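Long-range contacts in inactive glucansucrase (PDB 5JBD), which belongs to glycoside hydrolase family 70 as an inactive glucansucrase, combining a TIM-type barrel with further domains and carrying a bound calcium ion: residues N445-Y450 / N606-G611; A538-N543 / V552-G557; L568-E573 / S610-V615; N582-A587 / K598-G603. All coordinates share one frame; numbering follows the deposited sequence.

Contact 1: N445-Y450 / N606-G611; sequences NVPAQY and NPYVSG
Asn445 holds Ser610 by both ends of its side-chain amide: OD1 accepts Ser610 N at 2.9 Å, the donor standing 41° out of the carbonyl plane, while ND2 gives a nearly straight bond, also 2.9 Å, to Ser610 O, which lies in the plane of the amide. With CG beside the backbone N (chi1 -76°), the amide reaches across to Ser610. Although Asn445 is the N-cap residue of helix 446-455, its side chain makes no capping bond. Its ND2 also donates to Leu353 O, and the Ser610 hydroxyl goes to Arg359.

Waters bridge the rest of the seam. One accepts from Ala448 N at 2.8 Å and donates to Tyr608 O at 3.0 Å; two more carry Asn445 N and Val446 N, at the start of the helix, to Pro607 O.

Apolar contact is slight: Pro447 CG lies 4.4 Å from Tyr608 CB, at the edge of the ring, and Pro447 CD rests against Tyr608 O in van der Waals contact. Within the loop, Asn606 OD1 takes Tyr608 N and Val609 N. This Asx turn docks on a helix N-terminus and joins the barrel to the beta domain inserted between its strands 460-464 and 652-654.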
loop_
_atom_site.group_PDB
_atom_site.type_symbol
_atom_site.label_atom_id
_atom_site.label_comp_id
_atom_site.label_asym_id
_atom_site.label_seq_id
_atom_site.Cartn_x
_atom_site.Cartn_y
_atom_site.Cartn_z
ATOM N N ASN A 445 -20.823 17.133 -0.841
ATOM C CA ASN A 445 -21.558 16.524 -1.950
ATOM C C ASN A 445 -21.226 15.058 -2.235
ATOM O O ASN A 445 -21.108 14.664 -3.404
ATOM C CB ASN A 445 -21.350 17.365 -3.236
ATOM C CG ASN A 445 -22.157 18.650 -3.245
ATOM O OD1 ASN A 445 -23.402 18.655 -3.121
ATOM N ND2 ASN A 445 -21.467 19.753 -3.459
ATOM N N VAL A 446 -21.085 14.241 -1.190
ATOM C CA VAL A 446 -20.748 12.828 -1.394
ATOM C C VAL A 446 -21.826 12.094 -2.220
ATOM O O VAL A 446 -21.485 11.364 -3.171
ATOM C CB VAL A 446 -20.402 12.108 -0.066
ATOM C CG1 VAL A 446 -20.206 10.608 -0.282
ATOM C CG2 VAL A 446 -19.122 12.708 0.515
ATOM N N PRO A 447 -23.115 12.303 -1.899
ATOM C CA PRO A 447 -24.159 11.673 -2.716
ATOM C C PRO A 447 -24.098 12.030 -4.206
ATOM O O PRO A 447 -24.209 11.138 -5.048
ATOM C CB PRO A 447 -25.452 12.175 -2.084
ATOM C CG PRO A 447 -25.100 12.383 -0.647
ATOM C CD PRO A 447 -23.693 12.946 -0.707
ATOM N N ALA A 448 -23.872 13.300 -4.523
ATOM C CA ALA A 448 -23.747 13.716 -5.929
ATOM C C ALA A 448 -22.492 13.138 -6.606
ATOM O O ALA A 448 -22.533 12.791 -7.793
ATOM C CB ALA A 448 -23.790 15.248 -6.047
ATOM N N GLN A 449 -21.380 13.054 -5.879
ATOM C CA GLN A 449 -20.185 12.433 -6.428
ATOM C C GLN A 449 -20.508 11.007 -6.860
ATOM O O GLN A 449 -20.165 10.609 -7.980
ATOM C CB GLN A 449 -19.014 12.463 -5.451
ATOM C CG GLN A 449 -18.433 13.857 -5.262
ATOM C CD GLN A 449 -17.201 13.891 -4.376
ATOM O OE1 GLN A 449 -16.195 13.234 -4.664
ATOM N NE2 GLN A 449 -17.263 14.679 -3.300
ATOM N N TYR A 450 -21.203 10.260 -5.992
ATOM C CA TYR A 450 -21.637 8.899 -6.340
ATOM C C TYR A 450 -22.678 8.838 -7.458
ATOM O O TYR A 450 -22.679 7.895 -8.259
ATOM C CB TYR A 450 -22.145 8.134 -5.097
ATOM C CG TYR A 450 -21.045 7.403 -4.371
ATOM C CD1 TYR A 450 -20.567 6.185 -4.857
ATOM C CD2 TYR A 450 -20.454 7.931 -3.215
ATOM C CE1 TYR A 450 -19.541 5.508 -4.209
ATOM C CE2 TYR A 450 -19.423 7.260 -2.562
ATOM C CZ TYR A 450 -18.970 6.052 -3.058
ATOM O OH TYR A 450 -17.944 5.375 -2.437
ATOM N N ASN A 606 -26.883 21.781 2.956
ATOM C CA ASN A 606 -27.158 20.860 4.064
ATOM C C ASN A 606 -26.046 19.788 4.102
ATOM O O ASN A 606 -25.160 19.810 3.236
ATOM C CB ASN A 606 -28.593 20.319 3.936
ATOM C CG ASN A 606 -28.784 19.417 2.737
ATOM O OD1 ASN A 606 -28.013 18.478 2.517
ATOM N ND2 ASN A 606 -29.846 19.665 1.976
ATOM N N PRO A 607 -26.070 18.859 5.087
ATOM C CA PRO A 607 -24.950 17.920 5.163
ATOM C C PRO A 607 -24.753 17.018 3.929
ATOM O O PRO A 607 -23.628 16.568 3.690
ATOM C CB PRO A 607 -25.286 17.074 6.411
ATOM C CG PRO A 607 -26.175 17.950 7.234
ATOM C CD PRO A 607 -27.007 18.667 6.211
ATOM N N TYR A 608 -25.832 16.789 3.179
ATOM C CA TYR A 608 -25.850 15.904 2.027
ATOM C C TYR A 608 -25.552 16.626 0.703
ATOM O O TYR A 608 -24.891 16.051 -0.156
ATOM C CB TYR A 608 -27.219 15.210 1.934
ATOM C CG TYR A 608 -27.538 14.380 3.166
ATOM C CD1 TYR A 608 -27.155 13.050 3.242
ATOM C CD2 TYR A 608 -28.194 14.941 4.281
ATOM C CE1 TYR A 608 -27.420 12.280 4.373
ATOM C CE2 TYR A 608 -28.459 14.178 5.419
ATOM C CZ TYR A 608 -28.061 12.849 5.453
ATOM O OH TYR A 608 -28.306 12.073 6.552
ATOM N N VAL A 609 -26.023 17.871 0.562
ATOM C CA VAL A 609 -25.965 18.632 -0.704
ATOM C C VAL A 609 -25.513 20.083 -0.462
ATOM O O VAL A 609 -26.038 20.774 0.426
ATOM C CB VAL A 609 -27.339 18.638 -1.421
ATOM C CG1 VAL A 609 -27.281 19.413 -2.744
ATOM C CG2 VAL A 609 -27.847 17.220 -1.645
ATOM N N SER A 610 -24.508 20.510 -1.233
ATOM C CA SER A 610 -24.067 21.893 -1.325
ATOM C C SER A 610 -24.124 22.288 -2.799
ATOM O O SER A 610 -23.136 22.136 -3.541
ATOM C CB SER A 610 -22.656 22.020 -0.775
ATOM O OG SER A 610 -22.234 23.370 -0.760
ATOM N N GLY A 611 -25.285 22.786 -3.200
ATOM C CA GLY A 611 -25.663 22.919 -4.608
ATOM C C GLY A 611 -27.010 22.245 -4.833
ATOM O O GLY A 611 -27.994 22.600 -4.177
HETATM O O HOH W 1 -24.768 15.479 -3.077
HETATM O O HOH W 2 -22.283 18.471 1.424
HETATM O O HOH W 3 -21.873 15.268 1.529
#

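Contact 2: A538-N543 / V552-G557; sequences AVLVGN and VAINMG
Leu540 and Ile554 reach for each other tip to tip between two strands, Leu540 CD1 meeting Ile554 CD1 at 3.8 Å. Ile554 sends CG1 out anti to its carbonyl carbon (chi1 -46°), which carries CD1 to the Leu540 end, while its other branch, CG2, lies 4.0 Å from Ala538 CB. One isoleucine therefore fills the space opposite two successive inward-facing residues of strand 537-542. The second methyl of Leu540, CD2, extends the row to Val552 CG2 at 4.3 Å.

At the far end Met556, just past its strand, comes in from the flank. Its chain bends at chi2 and chi3, which folds the thioether back over Ala538: SD is 3.6 Å and CE 3.7 Å from Ala538 CB. No hydrogen bond crosses between the segments, and the strand axes stay 9.1 Å apart at 144°, so side chains alone bridge them. Ala512 and Val514 of strand 510-515, Leu506 and Val599 close round the same apolar cluster.

Two layers of strands, each bonded to its own neighbours and meeting through the ends of aliphatic side chains, are consistent with the beta-sandwich domain of this family, here between barrel strands 460-464 and 652-654.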
loop_
_atom_site.group_PDB
_atom_site.type_symbol
_atom_site.label_atom_id
_atom_site.label_comp_id
_atom_site.label_asym_id
_atom_site.label_seq_id
_atom_site.Cartn_x
_atom_site.Cartn_y
_atom_site.Cartn_z
ATOM N N ALA A 538 -31.752 10.226 -15.623
ATOM C CA ALA A 538 -31.262 11.605 -15.602
ATOM C C ALA A 538 -30.719 11.906 -14.215
ATOM O O ALA A 538 -31.402 11.700 -13.214
ATOM C CB ALA A 538 -32.377 12.575 -15.953
ATOM N N VAL A 539 -29.478 12.386 -14.172
ATOM C CA VAL A 539 -28.831 12.840 -12.954
ATOM C C VAL A 539 -28.558 14.354 -13.071
ATOM O O VAL A 539 -27.863 14.794 -13.984
ATOM C CB VAL A 539 -27.514 12.076 -12.738
ATOM C CG1 VAL A 539 -26.721 12.649 -11.565
ATOM C CG2 VAL A 539 -27.805 10.598 -12.525
ATOM N N LEU A 540 -29.107 15.125 -12.140
ATOM C CA LEU A 540 -28.955 16.587 -12.102
ATOM C C LEU A 540 -28.054 16.945 -10.940
ATOM O O LEU A 540 -28.385 16.642 -9.798
ATOM C CB LEU A 540 -30.313 17.273 -11.939
ATOM C CG LEU A 540 -31.073 17.612 -13.214
ATOM C CD1 LEU A 540 -31.208 16.412 -14.131
ATOM C CD2 LEU A 540 -32.440 18.197 -12.884
ATOM N N VAL A 541 -26.934 17.605 -11.227
ATOM C CA VAL A 541 -25.983 17.986 -10.214
ATOM C C VAL A 541 -25.548 19.437 -10.377
ATOM O O VAL A 541 -25.088 19.829 -11.454
ATOM C CB VAL A 541 -24.747 17.075 -10.277
ATOM C CG1 VAL A 541 -23.676 17.550 -9.300
ATOM C CG2 VAL A 541 -25.156 15.641 -9.987
ATOM N N GLY A 542 -25.685 20.217 -9.294
ATOM C CA GLY A 542 -25.191 21.603 -9.215
ATOM C C GLY A 542 -24.250 21.790 -8.040
ATOM O O GLY A 542 -24.379 21.084 -7.039
ATOM N N ASN A 543 -23.273 22.690 -8.176
ATOM C CA ASN A 543 -22.269 22.912 -7.124
ATOM C C ASN A 543 -22.261 24.354 -6.584
ATOM O O ASN A 543 -21.267 24.790 -6.001
ATOM C CB ASN A 543 -20.867 22.504 -7.609
ATOM C CG ASN A 543 -20.268 23.471 -8.624
ATOM O OD1 ASN A 543 -20.959 24.309 -9.189
ATOM N ND2 ASN A 543 -18.952 23.359 -8.838
ATOM N N VAL A 552 -35.742 23.909 -15.537
ATOM C CA VAL A 552 -34.778 23.403 -16.518
ATOM C C VAL A 552 -35.422 22.320 -17.371
ATOM O O VAL A 552 -36.332 21.634 -16.913
ATOM C CB VAL A 552 -33.505 22.838 -15.852
ATOM C CG1 VAL A 552 -32.753 23.952 -15.134
ATOM C CG2 VAL A 552 -33.829 21.714 -14.874
ATOM N N ALA A 553 -34.908 22.152 -18.594
ATOM C CA ALA A 553 -35.438 21.189 -19.553
ATOM C C ALA A 553 -34.377 20.114 -19.816
ATOM O O ALA A 553 -33.305 20.433 -20.327
ATOM C CB ALA A 553 -35.803 21.898 -20.849
ATOM N N ILE A 554 -34.682 18.867 -19.451
ATOM C CA ILE A 554 -33.760 17.726 -19.609
ATOM C C ILE A 554 -34.166 16.897 -20.822
ATOM O O ILE A 554 -35.312 16.487 -20.926
ATOM C CB ILE A 554 -33.794 16.776 -18.379
ATOM C CG1 ILE A 554 -33.736 17.560 -17.067
ATOM C CG2 ILE A 554 -32.669 15.738 -18.463
ATOM C CD1 ILE A 554 -32.601 18.555 -16.978
ATOM N N ASN A 555 -33.235 16.632 -21.727
ATOM C CA ASN A 555 -33.528 15.789 -22.874
ATOM C C ASN A 555 -33.318 14.309 -22.542
ATOM O O ASN A 555 -32.182 13.821 -22.540
ATOM C CB ASN A 555 -32.680 16.172 -24.084
ATOM C CG ASN A 555 -33.055 15.374 -25.320
ATOM O OD1 ASN A 555 -34.098 14.709 -25.342
ATOM N ND2 ASN A 555 -32.243 15.467 -26.367
ATOM N N MET A 556 -34.418 13.592 -22.316
ATOM C CA MET A 556 -34.372 12.149 -22.047
ATOM C C MET A 556 -34.181 11.302 -23.315
ATOM O O MET A 556 -33.829 10.118 -23.221
ATOM C CB MET A 556 -35.640 11.711 -21.302
ATOM C CG MET A 556 -35.957 12.532 -20.050
ATOM S SD MET A 556 -34.618 12.571 -18.833
ATOM C CE MET A 556 -34.628 10.872 -18.289
ATOM N N GLY A 557 -34.434 11.898 -24.479
ATOM C CA GLY A 557 -34.276 11.237 -25.768
ATOM C C GLY A 557 -35.586 10.859 -26.435
ATOM O O GLY A 557 -36.620 10.730 -25.775
#

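Contact 3: L568-E573 / S610-V615; sequences LIDTTE and SGYLGV
Ile569 and Val615 form an antiparallel hydrogen-bonded pair, with Val615 N giving Ile569 O a 2.9 Å bond, and because Leu568 N and Ile569 N both make weak bonds to Val615 O, the 158° strand pairing carries a classic beta bulge at this end. On one face the pairing is aliphatic: Leu568 and Val615 run side by side in the same direction, Leu568 CD2 touching Val615 CG1 at 3.8 Å, and Ile569 CG2 meets Leu613 CD2 at 4.2 Å.

Further along, side chains take over from the backbone. Thr571 OG1, held anti to its carbonyl carbon (chi1 -54°), donates to Leu613 O at 2.7 Å, in the carbonyl plane and on a lone pair. Thr571 N lies too badly angled to use that same oxygen and bonds instead to Asp570 OD1, on the anti side of the carboxylate. Asp570 OD1 also lies 2.7 Å from Tyr612 OH, a weak and unsettled bond; the carboxylate and ring planes stand 90° apart. Gly614, with no side chain, lies beneath that hydroxyl, and its CA approaches Ile569 O at 3.3 Å in a CA-H...O contact.

Asp570 OD2 takes Asn567 ND2 of its own strand and Ser583 OG and Asn585 ND2 of the loop. A buried carboxylate surrounded by so many donors is probably kept ionised, and it ties together a strand end, whose ladder is completed by the threonine hydroxyl, and the loop lying over it.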
loop_
_atom_site.group_PDB
_atom_site.type_symbol
_atom_site.label_atom_id
_atom_site.label_comp_id
_atom_site.label_asym_id
_atom_site.label_seq_id
_atom_site.Cartn_x
_atom_site.Cartn_y
_atom_site.Cartn_z
ATOM N N LEU A 568 -36.545 9.651 -8.012
ATOM C CA LEU A 568 -35.751 8.728 -7.191
ATOM C C LEU A 568 -35.079 9.419 -6.009
ATOM O O LEU A 568 -35.144 8.927 -4.877
ATOM C CB LEU A 568 -34.678 8.043 -8.031
ATOM C CG LEU A 568 -33.941 6.880 -7.341
ATOM C CD1 LEU A 568 -34.783 5.620 -7.409
ATOM C CD2 LEU A 568 -32.599 6.642 -8.002
ATOM N N ILE A 569 -34.388 10.517 -6.286
ATOM C CA ILE A 569 -33.763 11.345 -5.252
ATOM C C ILE A 569 -34.005 12.808 -5.602
ATOM O O ILE A 569 -33.814 13.201 -6.744
ATOM C CB ILE A 569 -32.235 11.125 -5.159
ATOM C CG1 ILE A 569 -31.908 9.650 -4.880
ATOM C CG2 ILE A 569 -31.625 12.030 -4.081
ATOM C CD1 ILE A 569 -30.427 9.332 -4.880
ATOM N N ASP A 570 -34.386 13.605 -4.605
ATOM C CA ASP A 570 -34.511 15.059 -4.744
ATOM C C ASP A 570 -33.926 15.705 -3.484
ATOM O O ASP A 570 -33.782 15.045 -2.448
ATOM C CB ASP A 570 -35.983 15.456 -4.952
ATOM C CG ASP A 570 -36.165 16.766 -5.755
ATOM O OD1 ASP A 570 -35.208 17.557 -5.904
ATOM O OD2 ASP A 570 -37.301 17.012 -6.219
ATOM N N THR A 571 -33.575 16.984 -3.582
ATOM C CA THR A 571 -32.951 17.714 -2.473
ATOM C C THR A 571 -34.013 18.498 -1.680
ATOM O O THR A 571 -34.926 19.079 -2.272
ATOM C CB THR A 571 -31.836 18.648 -2.995
ATOM O OG1 THR A 571 -30.900 17.886 -3.775
ATOM C CG2 THR A 571 -31.096 19.313 -1.870
ATOM N N THR A 572 -33.860 18.514 -0.349
ATOM C CA THR A 572 -34.698 19.314 0.574
ATOM C C THR A 572 -33.802 20.252 1.377
ATOM O O THR A 572 -32.577 20.137 1.331
ATOM C CB THR A 572 -35.466 18.426 1.581
ATOM O OG1 THR A 572 -34.529 17.799 2.467
ATOM C CG2 THR A 572 -36.298 17.371 0.864
ATOM N N GLU A 573 -34.404 21.171 2.143
ATOM C CA GLU A 573 -33.605 22.114 2.947
ATOM C C GLU A 573 -32.666 21.401 3.930
ATOM O O GLU A 573 -31.539 21.857 4.142
ATOM C CB GLU A 573 -34.499 23.128 3.698
ATOM C CG GLU A 573 -35.256 24.118 2.802
ATOM C CD GLU A 573 -34.382 24.994 1.900
ATOM O OE1 GLU A 573 -33.211 25.295 2.247
ATOM O OE2 GLU A 573 -34.887 25.404 0.829
ATOM N N SER A 610 -24.508 20.510 -1.233
ATOM C CA SER A 610 -24.067 21.893 -1.325
ATOM C C SER A 610 -24.124 22.288 -2.799
ATOM O O SER A 610 -23.136 22.136 -3.541
ATOM C CB SER A 610 -22.656 22.020 -0.775
ATOM O OG SER A 610 -22.234 23.370 -0.760
ATOM N N GLY A 611 -25.285 22.786 -3.200
ATOM C CA GLY A 611 -25.663 22.919 -4.608
ATOM C C GLY A 611 -27.010 22.245 -4.833
ATOM O O GLY A 611 -27.994 22.600 -4.177
ATOM N N TYR A 612 -27.050 21.253 -5.718
ATOM C CA TYR A 612 -28.290 20.515 -5.982
ATOM C C TYR A 612 -28.006 19.086 -6.393
ATOM O O TYR A 612 -27.004 18.824 -7.072
ATOM C CB TYR A 612 -29.104 21.201 -7.082
ATOM C CG TYR A 612 -30.448 20.522 -7.365
ATOM C CD1 TYR A 612 -31.534 20.682 -6.500
ATOM C CD2 TYR A 612 -30.614 19.682 -8.480
ATOM C CE1 TYR A 612 -32.747 20.043 -6.738
ATOM C CE2 TYR A 612 -31.822 19.043 -8.727
ATOM C CZ TYR A 612 -32.889 19.232 -7.861
ATOM O OH TYR A 612 -34.093 18.602 -8.116
ATOM N N LEU A 613 -28.914 18.175 -6.017
ATOM C CA LEU A 613 -28.916 16.791 -6.513
ATOM C C LEU A 613 -30.334 16.356 -6.846
ATOM O O LEU A 613 -31.246 16.495 -6.017
ATOM C CB LEU A 613 -28.298 15.811 -5.487
ATOM C CG LEU A 613 -28.296 14.320 -5.892
ATOM C CD1 LEU A 613 -27.546 14.087 -7.212
ATOM C CD2 LEU A 613 -27.723 13.452 -4.781
ATOM N N GLY A 614 -30.521 15.827 -8.057
ATOM C CA GLY A 614 -31.782 15.197 -8.445
ATOM C C GLY A 614 -31.535 13.985 -9.330
ATOM O O GLY A 614 -30.651 14.024 -10.179
ATOM N N VAL A 615 -32.323 12.926 -9.159
ATOM C CA VAL A 615 -32.221 11.737 -10.008
ATOM C C VAL A 615 -33.602 11.221 -10.423
ATOM O O VAL A 615 -34.490 11.033 -9.553
ATOM C CB VAL A 615 -31.428 10.618 -9.300
ATOM C CG1 VAL A 615 -31.218 9.434 -10.254
ATOM C CG2 VAL A 615 -30.100 11.159 -8.799
#

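Contact 4: N582-A587 / K598-G603; sequences NSENPA and KVTVKG
Asn585 and Thr600 meet through a side-chain amide that imitates a neighbouring strand. Asn585 OD1 accepts Thr600 N at 2.9 Å, in the carbonyl plane and on a lone pair, with the N-H pointing almost straight at it; Asn585 ND2 returns a bond to Thr600 O, also 2.9 Å. The amide also lies against a methyl of Val599, CG1 being 3.5 Å from OD1, the two side chains crossing at about a right angle.

Next to it Glu584 packs over the strand. CB sits 3.6 Å from Thr600 O, and the extended chain brings OE2 down beside the aliphatic part of Lys602, 3.2 Å from CG. The lysine's CG occupies the crowded position between its backbone N and carbonyl carbon (chi1 72°), and the bends at chi3 and chi4 carry NZ away, to 5.7 Å from OE2. That amine reaches Gly603 O and forms a salt bridge with Glu573, while OE2 takes its hydrogen bond from Gln549.

In the second shell, Asn585 ND2 spends its other hydrogen on Asp570 OD2, which helps fix the rotation of the amide. Tyr612 touches both Glu584 and Asn585, and Trp616 touches Asn585.

The C=O and NH2 of the Asn585 amide thus meet the N-H and C=O of Thr600, much as an adjoining strand would. The opposite charges of Glu584 and Lys602 probably add only a modest long-range attraction; the hydrogen bond from Gln549 probably offsets the closeness of Glu584 OE2 to Val601 O.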
loop_
_atom_site.group_PDB
_atom_site.type_symbol
_atom_site.label_atom_id
_atom_site.label_comp_id
_atom_site.label_asym_id
_atom_site.label_seq_id
_atom_site.Cartn_x
_atom_site.Cartn_y
_atom_site.Cartn_z
ATOM N N ASN A 582 -41.318 17.189 0.623
ATOM C CA ASN A 582 -40.807 18.538 0.883
ATOM C C ASN A 582 -39.678 18.959 -0.090
ATOM O O ASN A 582 -38.770 19.693 0.287
ATOM C CB ASN A 582 -40.383 18.666 2.366
ATOM C CG ASN A 582 -40.548 20.084 2.927
ATOM O OD1 ASN A 582 -41.338 20.892 2.427
ATOM N ND2 ASN A 582 -39.796 20.383 3.988
ATOM N N SER A 583 -39.762 18.491 -1.339
ATOM C CA SER A 583 -38.851 18.905 -2.403
ATOM C C SER A 583 -39.593 19.777 -3.427
ATOM O O SER A 583 -40.815 19.949 -3.351
ATOM C CB SER A 583 -38.235 17.679 -3.086
ATOM O OG SER A 583 -39.235 16.923 -3.754
ATOM N N GLU A 584 -38.847 20.319 -4.382
ATOM C CA GLU A 584 -39.417 21.206 -5.409
ATOM C C GLU A 584 -40.267 20.478 -6.440
ATOM O O GLU A 584 -41.072 21.102 -7.110
ATOM C CB GLU A 584 -38.312 21.964 -6.134
ATOM C CG GLU A 584 -37.505 22.891 -5.243
ATOM C CD GLU A 584 -36.204 23.317 -5.902
ATOM O OE1 GLU A 584 -35.247 22.505 -5.974
ATOM O OE2 GLU A 584 -36.144 24.473 -6.356
ATOM N N ASN A 585 -40.080 19.167 -6.579
ATOM C CA ASN A 585 -40.780 18.368 -7.591
ATOM C C ASN A 585 -41.611 17.262 -6.934
ATOM O O ASN A 585 -41.246 16.767 -5.865
ATOM C CB ASN A 585 -39.758 17.745 -8.541
ATOM C CG ASN A 585 -38.836 18.785 -9.158
ATOM O OD1 ASN A 585 -39.202 19.457 -10.124
ATOM N ND2 ASN A 585 -37.634 18.921 -8.601
ATOM N N PRO A 586 -42.716 16.850 -7.585
ATOM C CA PRO A 586 -43.566 15.780 -7.051
ATOM C C PRO A 586 -42.988 14.374 -7.337
ATOM O O PRO A 586 -41.901 14.255 -7.928
ATOM C CB PRO A 586 -44.887 16.008 -7.792
ATOM C CG PRO A 586 -44.441 16.484 -9.135
ATOM C CD PRO A 586 -43.208 17.317 -8.895
ATOM N N ALA A 587 -43.712 13.331 -6.923
ATOM C CA ALA A 587 -43.228 11.941 -7.016
ATOM C C ALA A 587 -43.043 11.446 -8.453
ATOM O O ALA A 587 -42.177 10.604 -8.718
ATOM C CB ALA A 587 -44.175 11.007 -6.270
ATOM N N LYS A 598 -39.330 18.514 -17.689
ATOM C CA LYS A 598 -39.292 19.851 -17.080
ATOM C C LYS A 598 -39.163 19.720 -15.573
ATOM O O LYS A 598 -40.027 19.132 -14.939
ATOM C CB LYS A 598 -40.616 20.616 -17.392
ATOM C CG LYS A 598 -40.584 21.521 -18.633
ATOM C CD LYS A 598 -40.166 22.947 -18.250
ATOM C CE LYS A 598 -39.065 23.484 -19.139
ATOM N NZ LYS A 598 -38.494 24.753 -18.622
ATOM N N VAL A 599 -38.121 20.301 -14.995
ATOM C CA VAL A 599 -37.820 20.098 -13.579
ATOM C C VAL A 599 -37.539 21.447 -12.920
ATOM O O VAL A 599 -36.932 22.326 -13.540
ATOM C CB VAL A 599 -36.580 19.158 -13.411
ATOM C CG1 VAL A 599 -36.274 18.913 -11.940
ATOM C CG2 VAL A 599 -36.804 17.820 -14.118
ATOM N N THR A 600 -37.948 21.587 -11.660
ATOM C CA THR A 600 -37.616 22.758 -10.845
ATOM C C THR A 600 -36.455 22.494 -9.888
ATOM O O THR A 600 -36.459 21.497 -9.162
ATOM C CB THR A 600 -38.839 23.228 -10.025
ATOM O OG1 THR A 600 -39.928 23.446 -10.909
ATOM C CG2 THR A 600 -38.547 24.520 -9.272
ATOM N N VAL A 601 -35.487 23.417 -9.866
ATOM C CA VAL A 601 -34.248 23.262 -9.106
ATOM C C VAL A 601 -33.851 24.561 -8.426
ATOM O O VAL A 601 -34.259 25.633 -8.859
ATOM C CB VAL A 601 -33.088 22.807 -10.027
ATOM C CG1 VAL A 601 -33.422 21.465 -10.691
ATOM C CG2 VAL A 601 -32.753 23.851 -11.088
ATOM N N LYS A 602 -33.020 24.453 -7.396
ATOM C CA LYS A 602 -32.394 25.604 -6.728
ATOM C C LYS A 602 -31.199 25.158 -5.904
ATOM O O LYS A 602 -30.998 23.959 -5.694
ATOM C CB LYS A 602 -33.394 26.315 -5.822
ATOM C CG LYS A 602 -33.760 25.548 -4.558
ATOM C CD LYS A 602 -34.896 26.228 -3.796
ATOM C CE LYS A 602 -34.370 27.160 -2.718
ATOM N NZ LYS A 602 -33.685 26.434 -1.601
ATOM N N GLY A 603 -30.409 26.118 -5.432
ATOM C CA GLY A 603 -29.295 25.835 -4.538
ATOM C C GLY A 603 -29.738 25.505 -3.109
ATOM O O GLY A 603 -30.652 26.148 -2.574
#

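How the contacts relate
All four contacts lie in the beta domain or at its border with the barrel, and their centres are 8 to 16 Å apart. Contact 2 closes first along the chain; contact 4 falls between the two segments of contact 3. Contacts 2 and 4 both fall between the segments of contact 1, and contacts 1 and 3 end on the same stretch, sharing Ser610 and Gly611, where the chain turns a corner between strands 596-605 and 612-618. Strand 612-618 pairs with both 537-542 and 564-571, linking contacts 2 and 3 in one sheet, while strands 550-555 and 596-605 link contacts 2 and 4 in the other. Contacts 2 and 3 thus join strands within the beta domain, contact 4 fastens a loop to its edge, and contact 1 connects it to barrel helix 446-455.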